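Local atomic coordinates of 4-alpha-glucanotransferase (PDB entry 5B68), a protein that belongs to the amylomaltase family of enzymes, pairing a TIM-barrel domain with a smaller beta-sandwich domain nearer the N-terminus. Residues R71-S76 with A155-I160; F87-H92 with A131-P136; I101-G106 with G142-H147. One frame throughout, in Å; residues are numbered along the deposited sequence.

Contact 1. Residues R71-S76 with A155-I160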
ATOM      1  N   ARG A  71     -16.516  -2.577 -29.433  1.00 20.17           N
ATOM      2  CA  ARG A  71     -15.180  -2.910 -28.916  1.00 19.83           C
ATOM      3  C   ARG A  71     -14.633  -4.119 -29.655  1.00 19.97           C
ATOM      4  O   ARG A  71     -15.187  -5.209 -29.521  1.00 22.54           O
ATOM      5  CB  ARG A  71     -15.257  -3.303 -27.425  1.00 20.04           C
ATOM      6  CG  ARG A  71     -15.368  -2.152 -26.419  1.00 20.65           C
ATOM      7  CD  ARG A  71     -15.115  -2.678 -25.002  1.00 19.97           C
ATOM      8  NE  ARG A  71     -15.300  -1.623 -23.997  1.00 21.91           N
ATOM      9  CZ  ARG A  71     -14.391  -0.688 -23.717  1.00 20.12           C
ATOM     10  NH1 ARG A  71     -14.687   0.236 -22.773  1.00 21.61           N
ATOM     11  NH2 ARG A  71     -13.248  -0.657 -24.354  1.00 21.67           N
ATOM     12  N   PRO A  72     -13.576  -3.944 -30.402  1.00 20.50           N
ATOM     13  CA  PRO A  72     -13.142  -5.077 -31.180  1.00 19.58           C
ATOM     14  C   PRO A  72     -12.655  -6.222 -30.303  1.00 21.22           C
ATOM     15  O   PRO A  72     -13.034  -7.395 -30.546  1.00 18.67           O
ATOM     16  CB  PRO A  72     -12.041  -4.494 -32.070  1.00 21.75           C
ATOM     17  CG  PRO A  72     -12.381  -3.036 -32.196  1.00 21.33           C
ATOM     18  CD  PRO A  72     -12.896  -2.687 -30.822  1.00 20.03           C
ATOM     19  N   LEU A  73     -11.847  -5.893 -29.282  1.00 18.29           N
ATOM     20  CA  LEU A  73     -11.494  -6.791 -28.215  1.00 17.01           C
ATOM     21  C   LEU A  73     -11.972  -6.188 -26.898  1.00 16.09           C
ATOM     22  O   LEU A  73     -12.222  -4.979 -26.832  1.00 17.65           O
ATOM     23  CB  LEU A  73      -9.993  -6.997 -28.126  1.00 17.52           C
ATOM     24  CG  LEU A  73      -9.413  -7.921 -29.237  1.00 18.01           C
ATOM     25  CD1 LEU A  73      -7.952  -7.788 -29.337  1.00 18.76           C
ATOM     26  CD2 LEU A  73      -9.820  -9.376 -28.982  1.00 19.23           C
ATOM     27  N   PRO A  74     -11.966  -6.992 -25.843  1.00 17.38           N
ATOM     28  CA  PRO A  74     -12.278  -6.402 -24.544  1.00 16.32           C
ATOM     29  C   PRO A  74     -11.177  -5.416 -24.155  1.00 16.54           C
ATOM     30  O   PRO A  74     -10.061  -5.404 -24.737  1.00 16.34           O
ATOM     31  CB  PRO A  74     -12.344  -7.602 -23.598  1.00 17.28           C
ATOM     32  CG  PRO A  74     -12.587  -8.753 -24.506  1.00 17.01           C
ATOM     33  CD  PRO A  74     -11.881  -8.458 -25.780  1.00 17.22           C
ATOM     34  N   PRO A  75     -11.478  -4.560 -23.165  1.00 19.36           N
ATOM     35  CA  PRO A  75     -10.404  -3.641 -22.682  1.00 18.72           C
ATOM     36  C   PRO A  75      -9.140  -4.403 -22.331  1.00 17.82           C
ATOM     37  O   PRO A  75      -8.055  -3.980 -22.717  1.00 18.61           O
ATOM     38  CB  PRO A  75     -11.019  -3.050 -21.385  1.00 19.58           C
ATOM     39  CG  PRO A  75     -12.480  -3.200 -21.568  1.00 20.35           C
ATOM     40  CD  PRO A  75     -12.751  -4.425 -22.395  1.00 20.95           C
ATOM     41  N   SER A  76      -9.310  -5.533 -21.605  1.00 16.04           N
ATOM     42  CA  SER A  76      -8.278  -6.562 -21.394  1.00 16.60           C
ATOM     43  C   SER A  76      -9.003  -7.840 -20.930  1.00 17.12           C
ATOM     44  O   SER A  76     -10.185  -7.785 -20.633  1.00 18.82           O
ATOM     45  CB  SER A  76      -7.212  -6.121 -20.430  1.00 18.36           C
ATOM     46  OG  SER A  76      -7.787  -5.614 -19.217  1.00 18.44           O
ATOM     47  N   ALA A 155      -6.554  -4.712 -33.693  1.00 23.62           N
ATOM     48  CA  ALA A 155      -6.785  -4.392 -32.258  1.00 21.31           C
ATOM     49  C   ALA A 155      -5.931  -5.323 -31.409  1.00 22.12           C
ATOM     50  O   ALA A 155      -5.492  -6.411 -31.863  1.00 19.37           O
ATOM     51  CB  ALA A 155      -8.243  -4.529 -31.855  1.00 21.54           C
ATOM     52  N   GLU A 156      -5.668  -4.908 -30.167  1.00 19.87           N
ATOM     53  CA  GLU A 156      -4.935  -5.788 -29.261  1.00 20.76           C
ATOM     54  C   GLU A 156      -5.472  -5.492 -27.855  1.00 21.48           C
ATOM     55  O   GLU A 156      -5.994  -4.418 -27.610  1.00 22.99           O
ATOM     56  CB  GLU A 156      -3.422  -5.553 -29.290  1.00 24.18           C
ATOM     57  CG  GLU A 156      -2.999  -4.148 -28.939  1.00 25.24           C
ATOM     58  CD  GLU A 156      -1.489  -4.098 -28.793  1.00 34.60           C
ATOM     59  OE1 GLU A 156      -0.978  -4.085 -27.640  1.00 36.49           O
ATOM     60  OE2 GLU A 156      -0.832  -4.226 -29.836  1.00 34.48           O
ATOM     61  N   CYS A 157      -5.357  -6.454 -26.965  1.00 21.93           N
ATOM     62  CA  CYS A 157      -5.616  -6.226 -25.573  1.00 19.41           C
ATOM     63  C   CYS A 157      -4.709  -7.101 -24.715  1.00 21.85           C
ATOM     64  O   CYS A 157      -4.156  -8.061 -25.181  1.00 19.39           O
ATOM     65  CB  CYS A 157      -7.080  -6.388 -25.226  1.00 17.15           C
ATOM     66  SG  CYS A 157      -7.619  -8.105 -25.141  1.00 20.05           S
ATOM     67  N   GLY A 158      -4.494  -6.718 -23.449  1.00 19.61           N
ATOM     68  CA  GLY A 158      -3.731  -7.589 -22.560  1.00 19.65           C
ATOM     69  C   GLY A 158      -4.559  -8.825 -22.295  1.00 19.12           C
ATOM     70  O   GLY A 158      -5.783  -8.757 -22.237  1.00 22.25           O
ATOM     71  N   LEU A 159      -3.854  -9.917 -22.120  1.00 17.41           N
ATOM     72  CA  LEU A 159      -4.342 -11.209 -21.673  1.00 17.84           C
ATOM     73  C   LEU A 159      -3.441 -11.636 -20.530  1.00 18.50           C
ATOM     74  O   LEU A 159      -2.244 -11.950 -20.750  1.00 18.10           O
ATOM     75  CB  LEU A 159      -4.266 -12.267 -22.791  1.00 18.31           C
ATOM     76  CG  LEU A 159      -4.676 -13.704 -22.397  1.00 20.10           C
ATOM     77  CD1 LEU A 159      -6.076 -13.819 -21.833  1.00 20.17           C
ATOM     78  CD2 LEU A 159      -4.543 -14.697 -23.543  1.00 21.05           C
ATOM     79  N   ILE A 160      -3.979 -11.599 -19.315  1.00 19.47           N
ATOM     80  CA  ILE A 160      -3.181 -11.675 -18.133  1.00 18.28           C
ATOM     81  C   ILE A 160      -3.613 -12.915 -17.372  1.00 17.39           C
ATOM     82  O   ILE A 160      -4.773 -13.036 -17.015  1.00 21.77           O
ATOM     83  CB  ILE A 160      -3.412 -10.420 -17.299  1.00 20.23           C
ATOM     84  CG1 ILE A 160      -3.033  -9.155 -18.130  1.00 20.27           C
ATOM     85  CG2 ILE A 160      -2.561 -10.480 -16.048  1.00 19.73           C
ATOM     86  CD1 ILE A 160      -3.826  -7.967 -17.735  1.00 21.47           C
TER
HETATM   87  O   HOH W   1      -8.915  -3.690 -26.692  1.00 29.17           O
HETATM   88  O   HOH W   2      -5.344  -4.133 -22.593  1.00 20.53           O

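Contact 2. Residues F87-H92 with A131-P136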
ATOM      1  N   PHE A  87     -14.315 -15.076 -24.390  1.00 19.91           N
ATOM      2  CA  PHE A  87     -14.426 -13.595 -24.529  1.00 19.28           C
ATOM      3  C   PHE A  87     -15.074 -13.245 -25.917  1.00 18.70           C
ATOM      4  O   PHE A  87     -14.997 -14.026 -26.873  1.00 22.22           O
ATOM      5  CB  PHE A  87     -13.045 -12.906 -24.374  1.00 17.70           C
ATOM      6  CG  PHE A  87     -12.037 -13.313 -25.399  1.00 18.14           C
ATOM      7  CD1 PHE A  87     -11.292 -14.490 -25.266  1.00 18.18           C
ATOM      8  CD2 PHE A  87     -11.874 -12.576 -26.539  1.00 17.04           C
ATOM      9  CE1 PHE A  87     -10.422 -14.891 -26.251  1.00 19.04           C
ATOM     10  CE2 PHE A  87     -10.983 -12.990 -27.527  1.00 17.66           C
ATOM     11  CZ  PHE A  87     -10.240 -14.115 -27.382  1.00 20.61           C
ATOM     12  N   PRO A  88     -15.685 -12.072 -26.012  1.00 19.02           N
ATOM     13  CA  PRO A  88     -16.305 -11.531 -27.216  1.00 19.80           C
ATOM     14  C   PRO A  88     -15.340 -10.755 -28.072  1.00 20.32           C
ATOM     15  O   PRO A  88     -14.433 -10.110 -27.580  1.00 18.68           O
ATOM     16  CB  PRO A  88     -17.437 -10.636 -26.679  1.00 21.20           C
ATOM     17  CG  PRO A  88     -16.834 -10.131 -25.403  1.00 19.03           C
ATOM     18  CD  PRO A  88     -16.000 -11.233 -24.842  1.00 18.60           C
ATOM     19  N   VAL A  89     -15.498 -10.888 -29.374  1.00 20.14           N
ATOM     20  CA  VAL A  89     -14.836 -10.057 -30.374  1.00 18.62           C
ATOM     21  C   VAL A  89     -15.943  -9.403 -31.243  1.00 19.83           C
ATOM     22  O   VAL A  89     -16.965 -10.053 -31.528  1.00 20.54           O
ATOM     23  CB  VAL A  89     -13.944 -10.952 -31.226  1.00 21.85           C
ATOM     24  CG1 VAL A  89     -13.501 -10.304 -32.522  1.00 25.30           C
ATOM     25  CG2 VAL A  89     -12.695 -11.377 -30.448  1.00 24.03           C
ATOM     26  N   HIS A  90     -15.771  -8.140 -31.624  1.00 20.07           N
ATOM     27  CA  HIS A  90     -16.673  -7.436 -32.507  1.00 20.64           C
ATOM     28  C   HIS A  90     -15.917  -7.034 -33.756  1.00 21.58           C
ATOM     29  O   HIS A  90     -14.836  -6.425 -33.682  1.00 20.90           O
ATOM     30  CB  HIS A  90     -17.257  -6.225 -31.826  1.00 20.13           C
ATOM     31  CG  HIS A  90     -18.020  -6.569 -30.593  1.00 21.33           C
ATOM     32  ND1 HIS A  90     -19.242  -7.207 -30.641  1.00 25.54           N
ATOM     33  CD2 HIS A  90     -17.683  -6.512 -29.296  1.00 18.74           C
ATOM     34  CE1 HIS A  90     -19.673  -7.432 -29.415  1.00 20.87           C
ATOM     35  NE2 HIS A  90     -18.733  -7.049 -28.580  1.00 24.15           N
ATOM     36  N   VAL A  91     -16.474  -7.394 -34.920  1.00 21.88           N
ATOM     37  CA  VAL A  91     -15.914  -7.013 -36.240  1.00 21.32           C
ATOM     38  C   VAL A  91     -17.050  -6.493 -37.155  1.00 22.70           C
ATOM     39  O   VAL A  91     -18.237  -6.785 -36.918  1.00 20.05           O
ATOM     40  CB  VAL A  91     -15.205  -8.180 -36.947  1.00 20.59           C
ATOM     41  CG1 VAL A  91     -13.954  -8.591 -36.229  1.00 23.63           C
ATOM     42  CG2 VAL A  91     -16.144  -9.376 -37.127  1.00 21.86           C
ATOM     43  N   HIS A  92     -16.701  -5.738 -38.206  1.00 24.58           N
ATOM     44  CA  HIS A  92     -17.716  -5.389 -39.228  1.00 26.06           C
ATOM     45  C   HIS A  92     -18.317  -6.715 -39.773  1.00 24.93           C
ATOM     46  O   HIS A  92     -17.599  -7.642 -40.062  1.00 25.76           O
ATOM     47  CB  HIS A  92     -17.076  -4.652 -40.371  1.00 27.00           C
ATOM     48  CG  HIS A  92     -16.559  -3.301 -40.018  1.00 28.66           C
ATOM     49  ND1 HIS A  92     -16.457  -2.838 -38.720  1.00 31.25           N
ATOM     50  CD2 HIS A  92     -16.048  -2.324 -40.799  1.00 27.71           C
ATOM     51  CE1 HIS A  92     -15.909  -1.628 -38.725  1.00 28.30           C
ATOM     52  NE2 HIS A  92     -15.655  -1.298 -39.973  1.00 31.43           N
ATOM     53  N   ALA A 131     -18.475 -12.401 -32.283  1.00 19.79           N
ATOM     54  CA  ALA A 131     -18.027 -13.811 -32.190  1.00 20.42           C
ATOM     55  C   ALA A 131     -17.446 -14.079 -30.815  1.00 22.30           C
ATOM     56  O   ALA A 131     -17.172 -13.150 -30.075  1.00 21.43           O
ATOM     57  CB  ALA A 131     -17.015 -14.067 -33.272  1.00 22.09           C
ATOM     58  N   SER A 132     -17.393 -15.340 -30.422  1.00 22.49           N
ATOM     59  CA  SER A 132     -16.778 -15.756 -29.150  1.00 21.43           C
ATOM     60  C   SER A 132     -15.598 -16.632 -29.373  1.00 20.39           C
ATOM     61  O   SER A 132     -15.563 -17.537 -30.286  1.00 19.57           O
ATOM     62  CB  SER A 132     -17.772 -16.434 -28.196  1.00 20.94           C
ATOM     63  OG  SER A 132     -18.788 -15.562 -27.682  1.00 21.95           O
ATOM     64  N   PHE A 133     -14.545 -16.388 -28.608  1.00 19.82           N
ATOM     65  CA  PHE A 133     -13.345 -17.231 -28.671  1.00 19.20           C
ATOM     66  C   PHE A 133     -12.950 -17.649 -27.251  1.00 22.08           C
ATOM     67  O   PHE A 133     -13.302 -16.991 -26.266  1.00 23.60           O
ATOM     68  CB  PHE A 133     -12.168 -16.556 -29.356  1.00 20.79           C
ATOM     69  CG  PHE A 133     -12.419 -16.239 -30.800  1.00 20.69           C
ATOM     70  CD1 PHE A 133     -13.074 -15.067 -31.131  1.00 21.53           C
ATOM     71  CD2 PHE A 133     -12.062 -17.105 -31.805  1.00 22.04           C
ATOM     72  CE1 PHE A 133     -13.362 -14.758 -32.441  1.00 25.28           C
ATOM     73  CE2 PHE A 133     -12.321 -16.798 -33.137  1.00 21.95           C
ATOM     74  CZ  PHE A 133     -12.956 -15.614 -33.467  1.00 21.34           C
ATOM     75  N   LYS A 134     -12.239 -18.757 -27.186  1.00 20.59           N
ATOM     76  CA  LYS A 134     -11.877 -19.431 -25.969  1.00 23.57           C
ATOM     77  C   LYS A 134     -10.384 -19.533 -25.906  1.00 20.59           C
ATOM     78  O   LYS A 134      -9.703 -20.003 -26.838  1.00 23.33           O
ATOM     79  CB  LYS A 134     -12.481 -20.842 -26.007  1.00 25.34           C
ATOM     80  CG  LYS A 134     -12.513 -21.554 -24.704  1.00 31.26           C
ATOM     81  CD  LYS A 134     -13.362 -22.836 -24.784  1.00 34.76           C
ATOM     82  CE  LYS A 134     -12.935 -23.774 -25.899  1.00 38.73           C
ATOM     83  NZ  LYS A 134     -13.809 -25.001 -25.974  1.00 45.63           N
ATOM     84  N   ILE A 135      -9.808 -19.081 -24.806  1.00 22.05           N
ATOM     85  CA  ILE A 135      -8.405 -19.282 -24.599  1.00 22.36           C
ATOM     86  C   ILE A 135      -8.077 -20.740 -24.165  1.00 21.97           C
ATOM     87  O   ILE A 135      -8.917 -21.366 -23.535  1.00 23.53           O
ATOM     88  CB  ILE A 135      -7.771 -18.274 -23.607  1.00 21.42           C
ATOM     89  CG1 ILE A 135      -8.286 -18.483 -22.178  1.00 22.26           C
ATOM     90  CG2 ILE A 135      -8.085 -16.849 -24.023  1.00 22.70           C
ATOM     91  CD1 ILE A 135      -7.542 -17.572 -21.181  1.00 20.08           C
ATOM     92  N   PRO A 136      -6.867 -21.190 -24.461  1.00 25.39           N
ATOM     93  CA  PRO A 136      -6.372 -22.486 -24.013  1.00 28.34           C
ATOM     94  C   PRO A 136      -6.229 -22.486 -22.509  1.00 27.46           C
ATOM     95  O   PRO A 136      -5.986 -21.453 -21.939  1.00 23.37           O
ATOM     96  CB  PRO A 136      -4.986 -22.581 -24.638  1.00 27.73           C
ATOM     97  CG  PRO A 136      -4.910 -21.522 -25.655  1.00 27.29           C
ATOM     98  CD  PRO A 136      -5.879 -20.466 -25.260  1.00 25.37           C
TER

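Contact 3. Residues I101-G106 with G142-H147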
ATOM      1  N   ILE A 101      -2.924 -15.260 -29.806  1.00 20.63           N
ATOM      2  CA  ILE A 101      -2.244 -14.857 -28.611  1.00 23.25           C
ATOM      3  C   ILE A 101      -0.754 -14.718 -28.862  1.00 23.68           C
ATOM      4  O   ILE A 101      -0.118 -15.610 -29.461  1.00 23.71           O
ATOM      5  CB  ILE A 101      -2.512 -15.903 -27.499  1.00 24.45           C
ATOM      6  CG1 ILE A 101      -3.995 -15.982 -27.156  1.00 22.82           C
ATOM      7  CG2 ILE A 101      -1.619 -15.630 -26.271  1.00 26.34           C
ATOM      8  CD1 ILE A 101      -4.321 -17.211 -26.340  1.00 19.70           C
ATOM      9  N   GLU A 102      -0.139 -13.657 -28.323  1.00 20.43           N
ATOM     10  CA  GLU A 102       1.309 -13.550 -28.251  1.00 22.32           C
ATOM     11  C   GLU A 102       1.633 -13.563 -26.771  1.00 23.37           C
ATOM     12  O   GLU A 102       1.212 -12.709 -26.043  1.00 21.42           O
ATOM     13  CB  GLU A 102       1.813 -12.267 -28.941  1.00 27.76           C
ATOM     14  CG  GLU A 102       3.319 -12.123 -28.659  1.00 36.29           C
ATOM     15  CD  GLU A 102       4.153 -11.368 -29.682  1.00 48.29           C
ATOM     16  OE1 GLU A 102       5.069 -10.641 -29.216  1.00 47.26           O
ATOM     17  OE2 GLU A 102       3.951 -11.562 -30.931  1.00 50.64           O
ATOM     18  N   LEU A 103       2.341 -14.588 -26.334  1.00 23.86           N
ATOM     19  CA  LEU A 103       2.771 -14.674 -24.944  1.00 23.91           C
ATOM     20  C   LEU A 103       3.843 -13.639 -24.620  1.00 23.67           C
ATOM     21  O   LEU A 103       4.490 -13.026 -25.495  1.00 22.87           O
ATOM     22  CB  LEU A 103       3.252 -16.074 -24.633  1.00 21.87           C
ATOM     23  CG  LEU A 103       2.248 -17.184 -24.761  1.00 23.51           C
ATOM     24  CD1 LEU A 103       2.948 -18.473 -24.363  1.00 27.08           C
ATOM     25  CD2 LEU A 103       0.995 -16.989 -23.924  1.00 23.28           C
ATOM     26  N   GLU A 104       4.044 -13.442 -23.334  1.00 22.70           N
ATOM     27  CA  GLU A 104       5.023 -12.522 -22.801  1.00 24.76           C
ATOM     28  C   GLU A 104       6.430 -12.800 -23.379  1.00 24.57           C
ATOM     29  O   GLU A 104       7.175 -11.869 -23.625  1.00 24.10           O
ATOM     30  CB  GLU A 104       5.064 -12.648 -21.265  1.00 24.14           C
ATOM     31  CG  GLU A 104       5.910 -11.556 -20.619  1.00 25.63           C
ATOM     32  CD  GLU A 104       5.763 -11.509 -19.079  1.00 26.88           C
ATOM     33  OE1 GLU A 104       6.550 -10.784 -18.477  1.00 33.88           O
ATOM     34  OE2 GLU A 104       4.967 -12.229 -18.481  1.00 23.56           O
ATOM     35  N   ASP A 105       6.770 -14.061 -23.571  1.00 26.35           N
ATOM     36  CA  ASP A 105       8.100 -14.457 -24.034  1.00 28.74           C
ATOM     37  C   ASP A 105       8.237 -14.443 -25.529  1.00 31.14           C
ATOM     38  O   ASP A 105       9.335 -14.730 -26.007  1.00 29.99           O
ATOM     39  CB  ASP A 105       8.518 -15.815 -23.469  1.00 29.53           C
ATOM     40  CG  ASP A 105       7.706 -16.970 -23.988  1.00 30.67           C
ATOM     41  OD1 ASP A 105       6.829 -16.848 -24.860  1.00 29.70           O
ATOM     42  OD2 ASP A 105       7.988 -18.082 -23.507  1.00 36.70           O
ATOM     43  N   GLY A 106       7.162 -14.139 -26.266  1.00 27.00           N
ATOM     44  CA  GLY A 106       7.195 -14.022 -27.747  1.00 27.45           C
ATOM     45  C   GLY A 106       6.595 -15.214 -28.493  1.00 29.39           C
ATOM     46  O   GLY A 106       6.390 -15.162 -29.685  1.00 32.82           O
ATOM     47  N   GLY A 142       1.427 -14.803 -16.560  1.00 18.91           N
ATOM     48  CA  GLY A 142       2.157 -13.629 -17.011  1.00 20.06           C
ATOM     49  C   GLY A 142       1.335 -12.736 -17.885  1.00 17.49           C
ATOM     50  O   GLY A 142       0.081 -12.737 -17.867  1.00 17.35           O
ATOM     51  N   TRP A 143       2.084 -11.888 -18.583  1.00 19.15           N
ATOM     52  CA  TRP A 143       1.565 -10.730 -19.271  1.00 17.09           C
ATOM     53  C   TRP A 143       1.625 -10.938 -20.761  1.00 21.02           C
ATOM     54  O   TRP A 143       2.611 -10.648 -21.389  1.00 19.22           O
ATOM     55  CB  TRP A 143       2.385  -9.493 -18.860  1.00 16.72           C
ATOM     56  CG  TRP A 143       2.220  -9.237 -17.431  1.00 17.28           C
ATOM     57  CD1 TRP A 143       2.943  -9.767 -16.419  1.00 17.93           C
ATOM     58  CD2 TRP A 143       1.199  -8.458 -16.830  1.00 17.71           C
ATOM     59  NE1 TRP A 143       2.452  -9.348 -15.217  1.00 18.01           N
ATOM     60  CE2 TRP A 143       1.375  -8.540 -15.445  1.00 16.46           C
ATOM     61  CE3 TRP A 143       0.159  -7.685 -17.328  1.00 16.01           C
ATOM     62  CZ2 TRP A 143       0.552  -7.873 -14.558  1.00 19.02           C
ATOM     63  CZ3 TRP A 143      -0.651  -7.029 -16.451  1.00 18.27           C
ATOM     64  CH2 TRP A 143      -0.462  -7.129 -15.078  1.00 19.35           C
ATOM     65  N   HIS A 144       0.533 -11.470 -21.285  1.00 18.02           N
ATOM     66  CA  HIS A 144       0.364 -11.795 -22.687  1.00 18.71           C
ATOM     67  C   HIS A 144      -0.516 -10.789 -23.427  1.00 21.28           C
ATOM     68  O   HIS A 144      -0.940  -9.809 -22.861  1.00 19.89           O
ATOM     69  CB  HIS A 144      -0.194 -13.205 -22.822  1.00 19.52           C
ATOM     70  CG  HIS A 144       0.426 -14.179 -21.876  1.00 20.41           C
ATOM     71  ND1 HIS A 144       1.780 -14.248 -21.674  1.00 20.37           N
ATOM     72  CD2 HIS A 144      -0.124 -15.074 -21.030  1.00 21.67           C
ATOM     73  CE1 HIS A 144       2.041 -15.173 -20.776  1.00 21.34           C
ATOM     74  NE2 HIS A 144       0.902 -15.685 -20.364  1.00 21.84           N
ATOM     75  N   LYS A 145      -0.734 -11.037 -24.709  1.00 19.90           N
ATOM     76  CA  LYS A 145      -1.604 -10.207 -25.499  1.00 21.69           C
ATOM     77  C   LYS A 145      -2.527 -11.003 -26.405  1.00 22.45           C
ATOM     78  O   LYS A 145      -2.137 -12.013 -26.935  1.00 22.44           O
ATOM     79  CB  LYS A 145      -0.775  -9.271 -26.358  1.00 26.65           C
ATOM     80  CG  LYS A 145      -0.090  -8.168 -25.586  1.00 30.91           C
ATOM     81  CD  LYS A 145       0.143  -6.977 -26.481  1.00 35.24           C
ATOM     82  CE  LYS A 145       0.919  -5.885 -25.781  1.00 40.96           C
ATOM     83  NZ  LYS A 145       1.543  -4.988 -26.784  1.00 42.14           N
ATOM     84  N   LEU A 146      -3.732 -10.491 -26.590  1.00 20.15           N
ATOM     85  CA  LEU A 146      -4.621 -10.958 -27.616  1.00 20.56           C
ATOM     86  C   LEU A 146      -4.533  -9.987 -28.781  1.00 19.81           C
ATOM     87  O   LEU A 146      -4.531  -8.797 -28.610  1.00 18.79           O
ATOM     88  CB  LEU A 146      -6.057 -11.048 -27.127  1.00 20.21           C
ATOM     89  CG  LEU A 146      -6.458 -12.288 -26.355  1.00 19.84           C
ATOM     90  CD1 LEU A 146      -7.694 -12.045 -25.517  1.00 19.81           C
ATOM     91  CD2 LEU A 146      -6.637 -13.480 -27.272  1.00 18.87           C
ATOM     92  N   HIS A 147      -4.431 -10.536 -29.970  1.00 20.94           N
ATOM     93  CA  HIS A 147      -4.363  -9.722 -31.187  1.00 19.97           C
ATOM     94  C   HIS A 147      -5.471 -10.068 -32.177  1.00 20.02           C
ATOM     95  O   HIS A 147      -5.712 -11.269 -32.467  1.00 20.61           O
ATOM     96  CB  HIS A 147      -3.073 -10.021 -31.888  1.00 21.17           C
ATOM     97  CG  HIS A 147      -1.875  -9.489 -31.222  1.00 23.45           C
ATOM     98  ND1 HIS A 147      -1.483  -8.186 -31.374  1.00 23.66           N
ATOM     99  CD2 HIS A 147      -0.931 -10.079 -30.462  1.00 26.91           C
ATOM    100  CE1 HIS A 147      -0.362  -7.985 -30.716  1.00 26.35           C
ATOM    101  NE2 HIS A 147       0.004  -9.114 -30.162  1.00 28.08           N
TER

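Contact 1. Residues R71-S76 with A155-I160
Between Pro72 and Ser76 the chain runs nearly parallel to Ala155-Gly158, with end-to-end directions 13° apart, and draws closer along the way: Pro72 CA is 6.5 Å from Ala155 CA, but Ser76 CA only 4.8 Å from Gly158 CA. Pro72, Pro74 and Pro75 have no N-H to offer a neighbouring strand, and water takes up part of the pairing. One water accepts from Gly158 N and donates to Pro75 O, so that both backbone groups are served across the gap. A second lies between Pro74 O and Glu156 O, though it has more acceptors around it than protons to give. Among the side chains, Leu73 reaches over the strand, laying CD1 on the backbone 3.6 Å from Glu156 CA, while Leu73 CB stands 4.0 Å from Cys157 SG. The sulfur of Cys157 sits between its own backbone N and carbonyl carbon (chi1 76°), which turns it to the Leu73 side. Cys157 CB comes within 3.2 Å of Pro74 O, a fit suited to a small side chain. At the wider end, Pro72 CB meets Ala155 CB at 3.8 Å. Ser76 sends its hydroxyl elsewhere, to Ala436 O, and Leu73 also packs on Phe87, Val89 and Leu148. This is a proline-rich connection from helix 54-69 into strand 76-80, which joins strand 153-162 in parallel within the N-terminal beta sandwich.

Contact 2. Residues F87-H92 with A131-P136
The ring of Phe87 spreads over the neighbouring strand and fills the hollow between Phe133 and Ile135. Its far atom, CZ, rests 3.7 Å from Phe133 CB; CD1 lies 3.4 Å from Phe133 O; and CE1 meets the branch methyl CG2 of Ile135 at 3.8 Å. Phe87 CG lies between the backbone N and the carbonyl carbon (chi1 61°), a setting that swings the ring toward the partner strand. Beta-branched Ile135 suits the end of the hollow because CG2 forms a short, stiff wall, the two side chains crossing at about a right angle. The next bump is Val89, whose CG2 nestles 3.8 Å from Phe133 CD1, and the small Ala131 lies opposite Val89 in the register. Phe87, Val89, Ala131 and Phe133 all rise from one face of the sheet, and Val99 of strand 98-102 touches both phenylalanines and Val89, as expected for the apolar interior of a beta sandwich. The backbones beneath are antiparallel, with axes at 138°, and two hydrogen-bonded pairs fix the register: Phe87 with Phe133 (Phe87 N to Phe133 O, 2.9 Å) and Val89 with Ala131 (Val89 N to Ala131 O, 2.9 Å), each closed by the reciprocal bond. Between them Pro88 faces Ser132 in a non-hydrogen-bonded pair, where a residue without an N-H costs this strand pairing nothing. CA-H...O contacts run there from Pro88 CA to Ala131 O and from Ser132 CA to Phe87 O. On this other face the hydroxyl of Ser132 bonds to Asn116 ND2.

Contact 3. Residues I101-G106 with G142-H147
Glu104 OE2 accepts a nearly straight hydrogen bond from Trp143 N, 2.9 Å long with 171° at the hydrogen, the N-H arriving from above the carboxylate plane. The extended glutamate chain, its CG anti to the backbone N (chi1 -171°), carries the carboxylate alongside Trp143 to make it, and Gly142, bare of a side chain, lets OE2 come within 3.5 Å of Gly142 CA. The backbone of Glu104 answers with a second bond, Glu104 N to His144 ND1 at 2.9 Å. His144 NE2 bonds to Pro140 O, so the ring is tied at both nitrogens, consistent with a proton on NE2 and a bare ND1. Its rotation is fixed further by Leu103, whose CD2 sits 3.5 Å over the ring centroid in a CH-pi contact only 8° off the normal. Leu103 to Gly106 form a type I turn, closed by a Gly106 N to Leu103 O bond, and the positive phi of Gly106 suits glycine. Ahead of it the strands pair regularly: Glu102 and Lys145 exchange two backbone hydrogen bonds. On the opposite face of the sheet from their side chains, Ile101 CG1 packs 3.6 Å from Leu146 CD2. Glu102 CB meets the edge of the His147 ring. Strand 142-150 lies between strands 98-102 and 153-162, with Lys145 salt-bridged to Glu156 of the latter, while Trp143 reaches helix 441-452, making a cation-pi contact with Arg444, and bonds through NE1 to Glu497.

How the contacts relate
All three contacts reach one branched, mixed beta sheet of the N-terminal sandwich domain. Contact 1 closes the outermost loop in sequence, from 71-76 to 155-160, and contacts 2 and 3 are nested inside it, their segments alternating along the chain. Centre to centre, contact 1 lies about 10 Å from contact 2 and about 11 Å from contact 3, while contacts 2 and 3 are about 16 Å apart. Contact 1 touches both others: Pro72 O probably bonds to His90 N of contact 2, and strand 153-162 runs beside strand 142-150 of contact 3. Phe87 against Leu146 joins contacts 2 and 3 directly, so residues distant in sequence share one compact core.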